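Side-chain contact in hypothetical protein Atu1826 (Agrobacterium tumefaciens, PDB 2I3D), which is of unknown function but is probably an alpha/beta hydrolase, with a sequence related to the S15 family of X-Pro dipeptidyl-peptidases: residues Leu201-Thr206 / Gly235-Glu240. Sequence-based numbering, arbitrary orientation.
Sequences LITHRT and GELVPE. With MG (magnesium ion), chain G.
Leu-201 and Leu-237 meet through their CD2 methyls, 4.0 Å apart; branched and apolar, the two leucines can cover each other at a partly exposed surface. A chi1 of 178° swings CG of Leu-201 away from the backbone N and carries CD2 to the backbone of Leu-237, 3.7 Å from its carbonyl O. The other methyl of Leu-237, CD1, approaches OG1 of Thr-203 at 4.2 Å, the two side chains crossing at about a right angle. Pro-239 meets Leu-201 nearer its backbone, CD lying 4.1 Å from CB; a rigid apolar ring suits a partly exposed edge. Threonine fits its place because OG1, besides meeting CD1, donates to a water (2.9 Å), which in turn donates to the carbonyl O atoms of Leu-201 and Leu-237, so one water ties strand to tail. The side chains of Thr-203 and Leu-237 both pack on Tyr-228 of helix 218-233. Further along, Glu-240 binds a magnesium ion through OE2 (2.2 Å). Four waters also bind the metal; two of them donate to Pro-239 O and Glu-240 OE1. Gly-235, with positive phi, ends the helix in a Schellman motif, and the tail then folds back on the start of strand 202-207, an edge strand of the central sheet in this alpha/beta-hydrolase-like fold.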
# COMPACT_ATOMS: atom_id res chain seq x y z
N LEU B 201 -2.04 19.01 -23.60
CA LEU B 201 -0.72 18.34 -23.58
C LEU B 201 -0.82 17.20 -22.58
O LEU B 201 -1.13 17.42 -21.37
CB LEU B 201 0.37 19.30 -23.08
CG LEU B 201 1.78 18.67 -22.99
CD1 LEU B 201 2.25 18.22 -24.37
CD2 LEU B 201 2.80 19.63 -22.40
N ILE B 202 -0.54 16.00 -23.09
CA ILE B 202 -0.39 14.80 -22.27
C ILE B 202 1.10 14.66 -21.92
O ILE B 202 1.95 14.51 -22.82
CB ILE B 202 -0.91 13.51 -22.98
CG1 ILE B 202 -2.39 13.63 -23.32
CG2 ILE B 202 -0.67 12.28 -22.10
CD1 ILE B 202 -3.34 13.79 -22.12
N THR B 203 1.42 14.76 -20.63
CA THR B 203 2.80 14.55 -20.17
C THR B 203 2.85 13.08 -19.76
O THR B 203 2.11 12.68 -18.84
CB THR B 203 3.15 15.49 -18.99
OG1 THR B 203 3.18 16.84 -19.50
CG2 THR B 203 4.52 15.14 -18.39
N HIS B 204 3.66 12.29 -20.45
CA HIS B 204 3.68 10.86 -20.21
C HIS B 204 5.09 10.45 -19.78
O HIS B 204 6.04 10.53 -20.59
CB HIS B 204 3.31 10.10 -21.47
CG HIS B 204 3.44 8.62 -21.33
ND1 HIS B 204 3.71 7.77 -22.39
CD2 HIS B 204 3.33 7.83 -20.23
CE1 HIS B 204 3.75 6.52 -21.94
NE2 HIS B 204 3.52 6.53 -20.64
N ARG B 205 5.23 10.03 -18.52
CA ARG B 205 6.52 9.56 -18.06
C ARG B 205 6.47 8.06 -17.84
O ARG B 205 5.54 7.56 -17.21
CB ARG B 205 6.86 10.27 -16.73
CG ARG B 205 8.17 9.85 -16.10
CD ARG B 205 9.43 10.33 -16.93
NE ARG B 205 10.60 9.63 -16.42
CZ ARG B 205 11.59 9.15 -17.17
NH1 ARG B 205 11.60 9.34 -18.50
NH2 ARG B 205 12.60 8.53 -16.57
N THR B 206 7.46 7.33 -18.33
CA THR B 206 7.61 5.91 -18.08
C THR B 206 8.80 5.74 -17.14
O THR B 206 9.93 6.20 -17.46
CB THR B 206 7.80 5.12 -19.38
OG1 THR B 206 6.68 5.36 -20.26
CG2 THR B 206 7.94 3.59 -19.09
N GLY B 235 2.20 27.67 -14.62
CA GLY B 235 1.60 27.92 -15.97
C GLY B 235 2.31 27.21 -17.13
O GLY B 235 2.12 27.56 -18.32
N GLU B 236 3.11 26.19 -16.83
CA GLU B 236 3.72 25.37 -17.89
C GLU B 236 2.88 24.13 -18.27
O GLU B 236 1.90 23.77 -17.60
CB GLU B 236 5.08 24.84 -17.41
CG GLU B 236 6.10 25.97 -17.07
CD GLU B 236 7.31 25.43 -16.37
OE1 GLU B 236 7.93 24.48 -16.91
OE2 GLU B 236 7.66 25.95 -15.30
N LEU B 237 3.34 23.44 -19.32
CA LEU B 237 2.83 22.11 -19.68
C LEU B 237 1.32 22.09 -20.04
O LEU B 237 0.62 21.10 -19.83
CB LEU B 237 3.17 21.09 -18.58
CG LEU B 237 4.67 20.99 -18.30
CD1 LEU B 237 4.85 19.93 -17.23
CD2 LEU B 237 5.46 20.62 -19.59
N VAL B 238 0.83 23.24 -20.51
CA VAL B 238 -0.45 23.33 -21.13
C VAL B 238 -0.24 24.20 -22.40
O VAL B 238 0.56 25.15 -22.38
CB VAL B 238 -1.43 24.01 -20.21
CG1 VAL B 238 -2.76 24.32 -20.89
CG2 VAL B 238 -1.70 23.15 -19.01
N PRO B 239 -0.92 23.88 -23.49
CA PRO B 239 -0.75 24.62 -24.73
C PRO B 239 -1.14 26.10 -24.60
O PRO B 239 -1.93 26.48 -23.74
CB PRO B 239 -1.67 23.88 -25.72
CG PRO B 239 -1.87 22.51 -25.12
CD PRO B 239 -1.83 22.73 -23.64
N GLU B 240 -0.59 26.93 -25.48
CA GLU B 240 -0.97 28.37 -25.50
C GLU B 240 -2.45 28.58 -25.81
O GLU B 240 -3.05 27.69 -26.44
CB GLU B 240 -0.11 29.08 -26.57
CG GLU B 240 1.36 29.18 -26.16
CD GLU B 240 1.50 29.75 -24.76
OE1 GLU B 240 1.27 30.99 -24.63
OE2 GLU B 240 1.82 28.98 -23.80
MG MG G . 1.50 29.35 -21.64
O HOH W 1 0.66 18.35 -19.48
O HOH W 2 1.28 29.40 -19.75
O HOH W 3 -0.29 28.45 -21.76
O HOH W 4 0.70 31.35 -22.02
O HOH W 5 3.59 30.28 -21.63